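Local coordinates for protein putative phosphoglycolate phosphatase (Lactobacillus delbrueckii, PDB 2HI0) that probably hydrolyses the phosphate ester of 2-phosphoglycolate, acting as a haloacid dehalogenase-like phosphatase, at residues K5-D10 and V127-V132; D21-L26 and F39-I44; D204-N209 and A223-D228; T33-D38 and Q87-R92; K135-V140 and F154-K159. All blocks are in the same frame, centred on the assembly; numbering follows the deposited sequence. Where two conformers were deposited one is given.

Contact 1: K5-D10 and V127-V132; sequences KAAIFD and VKLAVV. With NA (sodium ion), chain C.
K5 O receives the amide of K128 at 2.8 Å between K5 O and K128 N, and the first two methylenes of the K128 side chain lie beside the same oxygen. A6 follows with its CA-H directed at K128 O, which also takes the amide of the next residue, A7. The methyl of A7 lies on the face of the sheet that also carries F9 and L129, between V127 CG1 and L129 CD2, each 4.1 Å from A7 CB. A7 O then accepts A130 N. At I8 the CG2 branch is anti to the backbone N (CG1 has chi1 -55°), and it runs alongside V132 with 3.8 Å between I8 CG2 and V132 CG2. F9 N donates to A130 O (2.8 Å), and the same oxygen sits in the plane of the F9 ring at its edge, 3.4 Å from F9 CD1. Farther round this ring, F9 CE1 meets L129 CD2, while F9 O accepts the last rung from V132 N at 3.0 Å. M119 of helix 115-124 covers both F9 and L129. D10, just past the strand, binds the sodium ion through OD2 at 2.1 Å; D12 O and D190 OD1 complete the protein ligands, and D10 OD1 is paired with K165. Paired parallel strands of a Rossmann-like core, one ending in an aspartate that binds a metal at the start of a probable DxDx(T/V) motif, are consistent with the active site of haloacid dehalogenase-like hydrolases.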
# COMPACT_ATOMS: atom_id res chain seq x y z
N LYS A 5 -15.94 -13.87 -3.75
CA LYS A 5 -16.79 -13.54 -2.61
C LYS A 5 -16.13 -12.49 -1.68
O LYS A 5 -16.79 -11.92 -0.83
CB LYS A 5 -17.11 -14.82 -1.84
CG LYS A 5 -17.92 -15.81 -2.65
CD LYS A 5 -18.17 -17.07 -1.83
CE LYS A 5 -18.75 -18.22 -2.64
NZ LYS A 5 -18.56 -19.47 -1.83
N ALA A 6 -14.82 -12.26 -1.84
CA ALA A 6 -14.11 -11.26 -1.04
C ALA A 6 -13.12 -10.50 -1.91
O ALA A 6 -12.45 -11.10 -2.72
CB ALA A 6 -13.39 -11.88 0.17
N ALA A 7 -13.05 -9.18 -1.72
CA ALA A 7 -12.08 -8.31 -2.44
C ALA A 7 -11.30 -7.61 -1.35
O ALA A 7 -11.87 -6.94 -0.50
CB ALA A 7 -12.79 -7.26 -3.37
N ILE A 8 -9.99 -7.84 -1.38
CA ILE A 8 -9.04 -7.37 -0.37
C ILE A 8 -8.16 -6.34 -1.07
O ILE A 8 -7.46 -6.67 -2.05
CB ILE A 8 -8.20 -8.53 0.17
CG1 ILE A 8 -9.07 -9.65 0.70
CG2 ILE A 8 -7.28 -8.02 1.29
CD1 ILE A 8 -8.21 -10.92 1.04
N PHE A 9 -8.21 -5.09 -0.58
CA PHE A 9 -7.56 -3.96 -1.22
C PHE A 9 -6.35 -3.49 -0.40
O PHE A 9 -6.39 -3.39 0.84
CB PHE A 9 -8.48 -2.75 -1.29
CG PHE A 9 -9.71 -2.96 -2.12
CD1 PHE A 9 -10.81 -3.64 -1.61
CD2 PHE A 9 -9.74 -2.56 -3.44
CE1 PHE A 9 -11.93 -3.83 -2.38
CE2 PHE A 9 -10.90 -2.75 -4.20
CZ PHE A 9 -11.96 -3.39 -3.67
N ASP A 10 -5.29 -3.16 -1.11
CA ASP A 10 -4.25 -2.25 -0.55
C ASP A 10 -4.86 -0.83 -0.42
O ASP A 10 -5.93 -0.54 -0.97
CB ASP A 10 -3.04 -2.21 -1.48
CG ASP A 10 -1.85 -1.52 -0.85
OD1 ASP A 10 -1.66 -1.54 0.39
OD2 ASP A 10 -1.11 -0.90 -1.63
N VAL A 127 -20.32 -8.88 -2.15
CA VAL A 127 -18.87 -9.14 -2.04
C VAL A 127 -18.41 -8.56 -0.72
O VAL A 127 -18.72 -7.40 -0.38
CB VAL A 127 -18.06 -8.49 -3.21
CG1 VAL A 127 -16.56 -8.79 -3.08
CG2 VAL A 127 -18.61 -8.94 -4.58
N LYS A 128 -17.67 -9.36 0.06
CA LYS A 128 -17.06 -8.89 1.30
C LYS A 128 -15.83 -8.06 0.97
O LYS A 128 -15.09 -8.40 0.06
CB LYS A 128 -16.66 -10.10 2.15
CG LYS A 128 -17.79 -10.94 2.64
CD LYS A 128 -17.36 -11.92 3.69
CE LYS A 128 -18.54 -12.66 4.29
NZ LYS A 128 -18.25 -12.92 5.73
N LEU A 129 -15.61 -6.96 1.71
CA LEU A 129 -14.56 -6.01 1.39
C LEU A 129 -13.62 -5.85 2.58
O LEU A 129 -14.02 -5.79 3.71
CB LEU A 129 -15.11 -4.65 1.01
CG LEU A 129 -16.21 -4.55 -0.06
CD1 LEU A 129 -16.69 -3.05 -0.13
CD2 LEU A 129 -15.72 -5.08 -1.44
N ALA A 130 -12.33 -5.80 2.29
CA ALA A 130 -11.26 -5.65 3.31
C ALA A 130 -10.14 -4.77 2.80
O ALA A 130 -9.98 -4.58 1.59
CB ALA A 130 -10.73 -7.02 3.75
N VAL A 131 -9.39 -4.21 3.74
CA VAL A 131 -8.15 -3.46 3.50
C VAL A 131 -7.04 -4.15 4.28
O VAL A 131 -7.18 -4.45 5.45
CB VAL A 131 -8.24 -2.01 3.99
CG1 VAL A 131 -6.84 -1.27 3.78
CG2 VAL A 131 -9.37 -1.30 3.34
N VAL A 132 -5.97 -4.46 3.57
CA VAL A 132 -4.74 -4.99 4.17
C VAL A 132 -3.59 -4.20 3.54
O VAL A 132 -3.35 -4.27 2.33
CB VAL A 132 -4.60 -6.51 3.98
CG1 VAL A 132 -3.24 -7.00 4.54
CG2 VAL A 132 -5.77 -7.23 4.64
NA NA C . 0.15 0.55 -2.46
O HOH W 1 1.77 -1.58 -2.73

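Contact 2: D21-L26 and F39-I44; sequences DLTSAL and FTVEDI
T23 OG1, held by a hydrogen bond to S19 O one turn back in its own helix, is wrapped on its other side by I44 and V41. This is a meeting of helix 19-32 with the start of helix 41-47, in the helical region inserted between the first two core strands, consistent with the cap of haloacid dehalogenase-like phosphatases. With OG1 beside the backbone N (chi1 -64°), the hydroxyl can reach back to S19 while T23 CG2 is thrown forward against F39 O, 3.4 Å away. I44 crosses T23 with its CB and CG1, the latter 3.3 Å from T23 OG1, so a buried hydroxyl whose polar need is met within its helix presents its flank to hydrocarbon. V41 CG2 adds a longer contact at 3.7 Å from T23 OG1.

Apolar contacts extend this on both sides of T23. L22 CB touches I44 CG2, and L26 slides past I44 in the opposite direction, with 3.8 Å between L26 CD2 and I44 CD1. L26 CD2 also approaches F39 CD2 obliquely at 4.0 Å; F30 and F47 meet the F39 ring edge-to-face. The loop before helix 41-47 is fixed by a capping box: D43 N donates to T40 OG1, and in return T40 N gives a nearly straight bond (172°) to D43 OD2 at 3.0 Å, meeting that oxygen from above the carboxylate plane.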
# COMPACT_ATOMS: atom_id res chain seq x y z
N ASP A 21 0.26 13.72 1.10
CA ASP A 21 0.39 13.78 2.57
C ASP A 21 1.63 13.00 3.00
O ASP A 21 2.33 13.37 3.95
CB ASP A 21 -0.87 13.25 3.27
CG ASP A 21 -2.05 14.24 3.25
OD1 ASP A 21 -1.87 15.45 2.98
OD2 ASP A 21 -3.21 13.82 3.52
N LEU A 22 1.91 11.90 2.30
CA LEU A 22 3.14 11.14 2.62
C LEU A 22 4.43 11.98 2.39
O LEU A 22 5.39 11.95 3.17
CB LEU A 22 3.22 9.83 1.80
CG LEU A 22 2.31 8.69 2.22
CD1 LEU A 22 2.33 7.64 1.10
CD2 LEU A 22 2.66 8.04 3.55
N THR A 23 4.39 12.73 1.29
CA THR A 23 5.49 13.60 0.86
C THR A 23 5.72 14.69 1.89
O THR A 23 6.81 14.91 2.34
CB THR A 23 5.19 14.17 -0.55
OG1 THR A 23 5.13 13.08 -1.49
CG2 THR A 23 6.28 15.12 -1.02
N SER A 24 4.64 15.38 2.27
CA SER A 24 4.72 16.43 3.27
C SER A 24 5.28 15.90 4.60
O SER A 24 6.13 16.53 5.23
CB SER A 24 3.33 17.04 3.47
OG SER A 24 3.41 18.11 4.38
N ALA A 25 4.78 14.75 5.05
CA ALA A 25 5.20 14.17 6.32
C ALA A 25 6.66 13.69 6.25
O ALA A 25 7.42 13.87 7.20
CB ALA A 25 4.27 13.04 6.72
N LEU A 26 7.06 13.08 5.14
CA LEU A 26 8.46 12.63 4.97
C LEU A 26 9.40 13.83 4.99
O LEU A 26 10.43 13.80 5.65
CB LEU A 26 8.73 11.77 3.69
CG LEU A 26 10.03 10.92 3.67
CD1 LEU A 26 10.03 9.91 4.81
CD2 LEU A 26 10.12 10.24 2.29
N PHE A 39 11.85 16.24 -1.17
CA PHE A 39 11.33 15.12 -1.97
C PHE A 39 10.03 15.51 -2.66
O PHE A 39 9.25 16.30 -2.13
CB PHE A 39 11.08 13.87 -1.15
CG PHE A 39 12.31 13.30 -0.48
CD1 PHE A 39 13.36 12.79 -1.23
CD2 PHE A 39 12.38 13.20 0.91
CE1 PHE A 39 14.47 12.20 -0.63
CE2 PHE A 39 13.47 12.62 1.53
CZ PHE A 39 14.54 12.12 0.74
N THR A 40 9.84 14.94 -3.85
CA THR A 40 8.66 15.16 -4.67
C THR A 40 7.69 14.01 -4.44
O THR A 40 8.06 12.95 -3.92
CB THR A 40 9.04 15.18 -6.19
OG1 THR A 40 9.58 13.91 -6.53
CG2 THR A 40 10.11 16.29 -6.52
N VAL A 41 6.44 14.20 -4.87
CA VAL A 41 5.47 13.10 -4.89
C VAL A 41 5.96 11.90 -5.70
O VAL A 41 5.72 10.75 -5.32
CB VAL A 41 4.09 13.54 -5.41
CG1 VAL A 41 3.26 12.34 -5.84
CG2 VAL A 41 3.38 14.42 -4.40
N GLU A 42 6.68 12.16 -6.79
CA GLU A 42 7.21 11.06 -7.59
C GLU A 42 8.28 10.27 -6.82
O GLU A 42 8.40 9.05 -6.97
CB GLU A 42 7.79 11.52 -8.95
CG GLU A 42 6.75 11.97 -9.99
CD GLU A 42 5.61 10.97 -10.26
OE1 GLU A 42 5.86 9.96 -10.95
OE2 GLU A 42 4.45 11.20 -9.81
N ASP A 43 9.06 10.97 -5.98
CA ASP A 43 10.06 10.30 -5.14
C ASP A 43 9.31 9.37 -4.18
O ASP A 43 9.67 8.19 -3.99
CB ASP A 43 10.89 11.31 -4.34
CG ASP A 43 11.85 12.13 -5.19
OD1 ASP A 43 12.36 11.63 -6.22
OD2 ASP A 43 12.12 13.28 -4.76
N ILE A 44 8.27 9.91 -3.56
CA ILE A 44 7.53 9.13 -2.56
C ILE A 44 6.93 7.85 -3.16
O ILE A 44 6.85 6.83 -2.49
CB ILE A 44 6.43 10.02 -1.85
CG1 ILE A 44 6.99 10.57 -0.53
CG2 ILE A 44 5.13 9.28 -1.64
CD1 ILE A 44 8.15 11.54 -0.71

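Contact 3: D204-N209 and A223-D228; sequences DEIAVN and ATVIVD
A207 supplies both partners of the central rungs between these parallel strands: A207 N donates to V225 O at 2.8 Å, and A207 O accepts V227 N at 2.9 Å. N209 N continues the ladder to V227 O, though this bond is more bent, at 138°. The CA-H groups of I226 and V208 lie against A207 O and V227 O respectively, filling in between the amide bonds.

Apolar contacts divide between the two faces. On one, A207 CB rests against A223 CB and I226 CG1, and L218 of helix 215-220 touches the latter two residues. On the other, V227 CG2 sits in the crowded position between backbone N and carbonyl carbon, which sets it 4.0 Å from I206 CG2 and equally near V208 CG1. L233 of helix 230-238 covers I206 and V227 there.

Polar groups meet at the two ends of the contact, one pair directly and one through water. N209 and D228 lie alongside each other and point the same way, their amide and carboxylate planes 56° apart, with D228 CB pressed against N209 OD1. Water 3 ties the pair together, donating to N209 OD1 at 2.7 Å and also to D228 O. At the other end, water 2 accepts from T224 N at 2.9 Å and lies within donating distance of E205 O and E205 OE1; a solvent molecule thus spans the strands where direct pairing has yet to begin.

Strands 204-208 and 226-227, linked through helix 215-220, form a beta-alpha-beta crossover that closes one edge of the Rossmann-like sheet of the haloacid dehalogenase fold.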
# COMPACT_ATOMS: atom_id res chain seq x y z
N ASP A 204 -5.83 -14.87 -6.41
CA ASP A 204 -5.70 -14.04 -7.60
C ASP A 204 -5.43 -12.59 -7.22
O ASP A 204 -5.69 -12.14 -6.10
CB ASP A 204 -7.02 -14.09 -8.43
CG ASP A 204 -7.33 -15.46 -9.02
OD1 ASP A 204 -6.49 -16.36 -8.99
OD2 ASP A 204 -8.45 -15.65 -9.57
N GLU A 205 -4.95 -11.85 -8.21
CA GLU A 205 -4.60 -10.42 -8.04
C GLU A 205 -5.03 -9.57 -9.24
O GLU A 205 -4.94 -10.00 -10.39
CB GLU A 205 -3.08 -10.23 -7.77
CG GLU A 205 -2.68 -8.94 -7.06
CD GLU A 205 -2.11 -7.81 -7.95
OE1 GLU A 205 -2.02 -7.91 -9.21
OE2 GLU A 205 -1.71 -6.79 -7.32
N ILE A 206 -5.51 -8.38 -8.96
CA ILE A 206 -5.81 -7.37 -9.95
C ILE A 206 -4.92 -6.17 -9.62
O ILE A 206 -4.79 -5.78 -8.42
CB ILE A 206 -7.31 -6.96 -9.89
CG1 ILE A 206 -8.21 -8.13 -10.22
CG2 ILE A 206 -7.58 -5.74 -10.79
CD1 ILE A 206 -9.69 -7.88 -9.80
N ALA A 207 -4.25 -5.64 -10.65
CA ALA A 207 -3.39 -4.47 -10.50
C ALA A 207 -4.08 -3.22 -11.05
O ALA A 207 -4.78 -3.29 -12.05
CB ALA A 207 -2.00 -4.70 -11.23
N VAL A 208 -3.91 -2.09 -10.39
CA VAL A 208 -4.49 -0.81 -10.81
C VAL A 208 -3.33 0.08 -11.30
O VAL A 208 -2.22 -0.02 -10.80
CB VAL A 208 -5.32 -0.14 -9.66
CG1 VAL A 208 -6.33 -1.18 -9.14
CG2 VAL A 208 -4.45 0.44 -8.51
N ASN A 209 -3.62 0.94 -12.27
CA ASN A 209 -2.56 1.78 -12.88
C ASN A 209 -2.52 3.22 -12.33
O ASN A 209 -1.76 4.06 -12.82
CB ASN A 209 -2.69 1.78 -14.41
CG ASN A 209 -3.66 2.85 -14.91
OD1 ASN A 209 -4.62 3.19 -14.25
ND2 ASN A 209 -3.39 3.39 -16.09
N ALA A 223 2.22 -8.71 -13.12
CA ALA A 223 0.81 -8.40 -13.10
C ALA A 223 0.19 -9.03 -14.33
O ALA A 223 0.82 -9.05 -15.39
CB ALA A 223 0.62 -6.91 -13.14
N THR A 224 -1.01 -9.57 -14.19
CA THR A 224 -1.68 -10.17 -15.34
C THR A 224 -2.98 -9.49 -15.75
O THR A 224 -3.33 -9.55 -16.93
CB THR A 224 -1.96 -11.67 -15.13
OG1 THR A 224 -2.78 -11.85 -13.97
CG2 THR A 224 -0.66 -12.44 -14.97
N VAL A 225 -3.72 -8.94 -14.80
CA VAL A 225 -4.90 -8.11 -15.06
C VAL A 225 -4.58 -6.71 -14.53
O VAL A 225 -4.28 -6.53 -13.35
CB VAL A 225 -6.15 -8.64 -14.37
CG1 VAL A 225 -7.29 -7.68 -14.59
CG2 VAL A 225 -6.51 -10.04 -14.93
N ILE A 226 -4.58 -5.72 -15.42
CA ILE A 226 -4.29 -4.34 -15.03
C ILE A 226 -5.46 -3.49 -15.50
O ILE A 226 -5.82 -3.54 -16.68
CB ILE A 226 -2.94 -3.79 -15.60
CG1 ILE A 226 -1.75 -4.67 -15.19
CG2 ILE A 226 -2.69 -2.35 -15.09
CD1 ILE A 226 -0.44 -4.30 -15.93
N VAL A 227 -6.06 -2.74 -14.59
CA VAL A 227 -7.24 -1.94 -14.91
C VAL A 227 -6.89 -0.47 -14.73
O VAL A 227 -6.02 -0.13 -13.93
CB VAL A 227 -8.45 -2.38 -14.03
CG1 VAL A 227 -8.85 -3.85 -14.28
CG2 VAL A 227 -8.16 -2.17 -12.54
N ASP A 228 -7.60 0.41 -15.44
CA ASP A 228 -7.32 1.86 -15.30
C ASP A 228 -8.52 2.75 -14.92
O ASP A 228 -8.39 3.96 -14.86
CB ASP A 228 -6.61 2.40 -16.55
CG ASP A 228 -7.43 2.32 -17.79
OD1 ASP A 228 -8.62 1.93 -17.73
OD2 ASP A 228 -6.86 2.68 -18.85
O HOH W 2 -2.61 -8.74 -11.91
O HOH W 3 -5.79 5.55 -14.61

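Contact 4: T33-D38 and Q87-R92; sequences TGHRHD and QTEVNR. Unlike the reference sequence in segment 87-92: T88 (reference Ala).
The guanidinium of R92 lays one face over T33 CB, with 3.8 Å between R92 NH1 and T33 CB, and the two side chains slide past each other in opposite directions. The overlap is pinned at its border, where R92 NH2 donates to T33 O at 2.9 Å, in the carbonyl plane and on a lone pair. T33 OG1 turns back to A29 O in the last turn of the preceding helix 19-32. The arginine itself is held side-on by E89 one turn earlier: NE gives an almost straight bond to OE1, and NH2 reaches the syn lone pair of OE2, 2.9 Å from R92 NH2 to E89 OE2. This salt bridge keeps the guanidinium flat against the threonine.

E89 OE2 also takes H35 NE2, 2.7 Å away and nearly linear at 176°. The histidine approaches on the anti side, somewhat out of the carboxylate plane, whereas the oxygen lies in the plane of the imidazole. Between T33 and H35 the chain leaves helix 19-32 by a Schellman motif, with G34 at positive phi (86°) and H35 N bonded to F30 O. That turn swings H35 toward helix 87-103 and joins two helices of the region probably forming the cap. Replacing E89 by an alanine removes both oxygens and would probably leave H35 NE2 without its acceptor and R92 held by T33 O but without its side-on grip, so more able to turn.

H35 ND1 is bonded to E63 OE1 of helix 52-63, so the imidazole is strung between two carboxylates, an environment that may stabilise a protonated ring, although the R92 guanidinium nearby would work the other way.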
# COMPACT_ATOMS: atom_id res chain seq x y z
N THR A 33 15.19 16.15 11.41
CA THR A 33 16.35 15.33 11.74
C THR A 33 17.62 15.72 10.96
O THR A 33 18.63 15.01 10.99
CB THR A 33 16.00 13.86 11.60
OG1 THR A 33 15.53 13.59 10.27
CG2 THR A 33 14.97 13.42 12.62
N GLY A 34 17.60 16.89 10.32
CA GLY A 34 18.80 17.45 9.72
C GLY A 34 19.12 17.00 8.30
O GLY A 34 20.25 17.24 7.82
N HIS A 35 18.15 16.41 7.61
CA HIS A 35 18.37 15.86 6.27
C HIS A 35 17.80 16.79 5.21
O HIS A 35 17.10 17.74 5.55
CB HIS A 35 17.71 14.50 6.13
CG HIS A 35 18.39 13.45 6.93
ND1 HIS A 35 19.51 12.79 6.47
CD2 HIS A 35 18.18 13.00 8.19
CE1 HIS A 35 19.93 11.94 7.39
NE2 HIS A 35 19.16 12.06 8.46
N ARG A 36 18.15 16.56 3.94
CA ARG A 36 17.51 17.17 2.77
C ARG A 36 16.02 16.92 2.88
O ARG A 36 15.62 15.84 3.32
CB ARG A 36 18.07 16.54 1.45
CG ARG A 36 17.07 15.80 0.54
CD ARG A 36 17.75 15.17 -0.68
NE ARG A 36 16.91 15.26 -1.88
CZ ARG A 36 17.18 14.69 -3.06
NH1 ARG A 36 18.25 13.94 -3.25
NH2 ARG A 36 16.33 14.86 -4.07
N HIS A 37 15.20 17.86 2.44
CA HIS A 37 13.76 17.74 2.66
C HIS A 37 12.93 18.36 1.55
O HIS A 37 11.93 19.06 1.79
CB HIS A 37 13.40 18.41 4.02
CG HIS A 37 14.02 19.75 4.22
ND1 HIS A 37 15.24 19.92 4.82
CD2 HIS A 37 13.58 20.99 3.89
CE1 HIS A 37 15.54 21.22 4.84
NE2 HIS A 37 14.54 21.89 4.29
N ASP A 38 13.34 18.06 0.33
CA ASP A 38 12.67 18.53 -0.87
C ASP A 38 12.25 17.36 -1.77
O ASP A 38 12.29 17.47 -2.98
CB ASP A 38 13.62 19.45 -1.64
CG ASP A 38 14.92 18.72 -2.05
OD1 ASP A 38 15.09 17.53 -1.67
OD2 ASP A 38 15.76 19.34 -2.74
N GLN A 87 20.18 1.59 10.03
CA GLN A 87 18.89 1.45 10.71
C GLN A 87 18.70 2.32 11.96
O GLN A 87 17.59 2.70 12.27
CB GLN A 87 18.53 0.01 10.97
CG GLN A 87 18.36 -0.76 9.67
CD GLN A 87 17.22 -0.22 8.75
OE1 GLN A 87 16.10 -0.05 9.22
NE2 GLN A 87 17.53 0.12 7.49
N THR A 88 19.79 2.66 12.62
CA THR A 88 19.71 3.59 13.70
C THR A 88 19.20 4.94 13.20
O THR A 88 18.32 5.54 13.84
CB THR A 88 21.09 3.73 14.39
OG1 THR A 88 21.47 2.45 14.94
CG2 THR A 88 21.10 4.77 15.52
N GLU A 89 19.73 5.42 12.09
CA GLU A 89 19.21 6.66 11.54
C GLU A 89 17.76 6.52 11.03
O GLU A 89 16.97 7.45 11.21
CB GLU A 89 20.14 7.18 10.46
CG GLU A 89 19.81 8.61 10.00
CD GLU A 89 19.95 9.68 11.07
OE1 GLU A 89 20.57 9.45 12.14
OE2 GLU A 89 19.44 10.80 10.82
N VAL A 90 17.44 5.40 10.39
CA VAL A 90 16.05 5.11 9.99
C VAL A 90 15.09 5.28 11.19
O VAL A 90 14.05 6.00 11.10
CB VAL A 90 15.94 3.71 9.35
CG1 VAL A 90 14.45 3.31 9.16
CG2 VAL A 90 16.66 3.71 8.00
N ASN A 91 15.44 4.65 12.32
CA ASN A 91 14.60 4.64 13.52
C ASN A 91 14.48 6.06 14.08
O ASN A 91 13.43 6.45 14.59
CB ASN A 91 15.11 3.66 14.57
CG ASN A 91 14.99 2.23 14.13
OD1 ASN A 91 14.21 1.92 13.24
ND2 ASN A 91 15.76 1.34 14.77
N ARG A 92 15.53 6.85 13.92
CA ARG A 92 15.52 8.24 14.46
C ARG A 92 14.57 9.09 13.62
O ARG A 92 13.78 9.89 14.14
CB ARG A 92 16.91 8.85 14.48
CG ARG A 92 16.98 10.14 15.23
CD ARG A 92 18.44 10.55 15.45
NE ARG A 92 19.02 11.15 14.24
CZ ARG A 92 18.93 12.44 13.90
NH1 ARG A 92 18.27 13.31 14.64
NH2 ARG A 92 19.51 12.87 12.79

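Contact 5: K135-V140 and F154-K159; sequences KPNEAV and FALGEK
In the beta-alpha-beta unit made by strand 128-133, helix 137-147 and strand 154-158, part of the Rossmann-like core, the first turn of the helix at N137 closes on the end of the last strand at G157. G157 N donates to N137 OD1 at 2.9 Å in an almost straight bond (176°). N137 has its CG anti to the backbone N (chi1 -169°), which carries the amide across to the strand; Q141 NE2 is a second donor to OD1 and also binds A155 O. An alanine in place of N137 lacks the amide and would probably leave G157 N and Q141 without their shared acceptor.

Two backbone bonds follow at the next residue of the strand, E158, in the manner of a short parallel bridge between P136 and E158. E158 N donates to K135 O at 2.9 Å, and N137 N donates to E158 O at the same length. G157 itself is pressed against the start of the helix: a CB there would run into K135 O, N137 CA and V140 CG2. V140 CG2 in fact lies 3.7 Å from G157 CA, and its CG1 turns toward A155 CB. On the outer side N137 and K159 run side by side, N137 CB against K159 CG.

K135 starts off away from the strand at its CB, and its NZ forms a salt bridge with D12 OD1 of the metal site and a hydrogen bond with Y101 OH. Where the chain meets solvent, water 4 donates to E138 OE1 and to E158 O, 2.8 Å from the latter.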
# COMPACT_ATOMS: atom_id res chain seq x y z
N LYS A 135 0.79 0.39 5.32
CA LYS A 135 0.69 1.65 6.08
C LYS A 135 0.55 1.32 7.57
O LYS A 135 -0.14 0.35 7.93
CB LYS A 135 -0.51 2.46 5.61
CG LYS A 135 -0.70 3.77 6.36
CD LYS A 135 -1.94 4.56 5.85
CE LYS A 135 -1.89 4.92 4.36
NZ LYS A 135 -0.68 5.70 3.97
N PRO A 136 1.23 2.05 8.45
CA PRO A 136 1.02 1.70 9.85
C PRO A 136 -0.45 1.63 10.24
O PRO A 136 -1.27 2.47 9.82
CB PRO A 136 1.73 2.84 10.61
CG PRO A 136 2.78 3.29 9.64
CD PRO A 136 2.13 3.21 8.30
N ASN A 137 -0.78 0.61 11.04
CA ASN A 137 -2.16 0.36 11.41
C ASN A 137 -2.91 1.57 12.00
O ASN A 137 -4.06 1.75 11.73
CB ASN A 137 -2.24 -0.80 12.38
CG ASN A 137 -3.67 -1.28 12.61
OD1 ASN A 137 -4.38 -1.64 11.69
ND2 ASN A 137 -4.09 -1.31 13.86
N GLU A 138 -2.26 2.36 12.84
CA GLU A 138 -2.92 3.50 13.48
C GLU A 138 -3.48 4.46 12.42
O GLU A 138 -4.62 4.95 12.55
CB GLU A 138 -1.93 4.19 14.40
CG GLU A 138 -0.69 4.78 13.71
CD GLU A 138 0.54 3.84 13.65
OE1 GLU A 138 0.41 2.57 13.90
OE2 GLU A 138 1.64 4.42 13.35
N ALA A 139 -2.72 4.68 11.35
CA ALA A 139 -3.13 5.58 10.27
C ALA A 139 -4.20 4.88 9.38
O ALA A 139 -5.20 5.50 9.00
CB ALA A 139 -1.94 5.99 9.40
N VAL A 140 -4.06 3.59 9.13
CA VAL A 140 -5.07 2.85 8.41
C VAL A 140 -6.45 2.96 9.10
O VAL A 140 -7.47 3.20 8.45
CB VAL A 140 -4.70 1.34 8.25
CG1 VAL A 140 -5.95 0.50 7.72
CG2 VAL A 140 -3.48 1.18 7.27
N PHE A 154 -13.20 -5.79 7.36
CA PHE A 154 -11.91 -6.00 7.98
C PHE A 154 -10.94 -4.95 7.46
O PHE A 154 -10.92 -4.67 6.28
CB PHE A 154 -11.38 -7.40 7.64
CG PHE A 154 -10.02 -7.72 8.26
CD1 PHE A 154 -9.95 -8.26 9.54
CD2 PHE A 154 -8.85 -7.50 7.56
CE1 PHE A 154 -8.71 -8.56 10.09
CE2 PHE A 154 -7.64 -7.81 8.12
CZ PHE A 154 -7.58 -8.32 9.38
N ALA A 155 -10.13 -4.40 8.35
CA ALA A 155 -9.11 -3.44 7.95
C ALA A 155 -7.92 -3.62 8.87
O ALA A 155 -8.09 -3.72 10.10
CB ALA A 155 -9.62 -1.98 7.99
N LEU A 156 -6.74 -3.76 8.28
CA LEU A 156 -5.51 -3.94 9.05
C LEU A 156 -4.33 -3.27 8.34
O LEU A 156 -4.12 -3.47 7.14
CB LEU A 156 -5.21 -5.42 9.19
CG LEU A 156 -3.96 -5.79 10.01
CD1 LEU A 156 -4.10 -5.32 11.47
CD2 LEU A 156 -3.74 -7.33 9.88
N GLY A 157 -3.54 -2.51 9.10
CA GLY A 157 -2.25 -2.05 8.68
C GLY A 157 -1.09 -2.70 9.44
O GLY A 157 -1.30 -3.54 10.28
N GLU A 158 0.12 -2.28 9.14
CA GLU A 158 1.32 -2.85 9.70
C GLU A 158 1.44 -2.54 11.20
O GLU A 158 1.15 -1.41 11.66
CB GLU A 158 2.53 -2.35 8.90
CG GLU A 158 3.88 -2.85 9.37
CD GLU A 158 4.53 -1.97 10.44
OE1 GLU A 158 4.50 -0.69 10.30
OE2 GLU A 158 5.05 -2.57 11.42
N LYS A 159 1.88 -3.55 11.94
CA LYS A 159 2.06 -3.48 13.39
C LYS A 159 3.37 -4.15 13.71
O LYS A 159 3.69 -5.20 13.14
CB LYS A 159 0.96 -4.25 14.13
CG LYS A 159 -0.42 -3.63 13.98
CD LYS A 159 -1.43 -4.13 15.00
CE LYS A 159 -2.16 -5.36 14.57
NZ LYS A 159 -3.53 -5.45 15.22
O HOH W 4 2.27 0.43 13.42

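Contacts 1, 3 and 5 belong to one parallel sheet, in the order 154-158, 128-133, 6-9, 185-189, 204-208, 226-227. Contact 1 is about 14 Å from contact 5 and about 15 Å from contact 3, centre to centre; V131 of contact 1 bonds through its backbone to F154 and L156 of contact 5. Contacts 2 and 4, their centres about 14 Å apart, lie in the helical region, nested within the chain loop that contact 1 closes, and their segments alternate in sequence. Contacts 5 and 3 follow later. Contact 4 is the farthest from contact 1, at about 35 Å between centres. L22 touches K135, joining helical region and core beside the metal site, as in capped haloacid dehalogenase-like phosphatases.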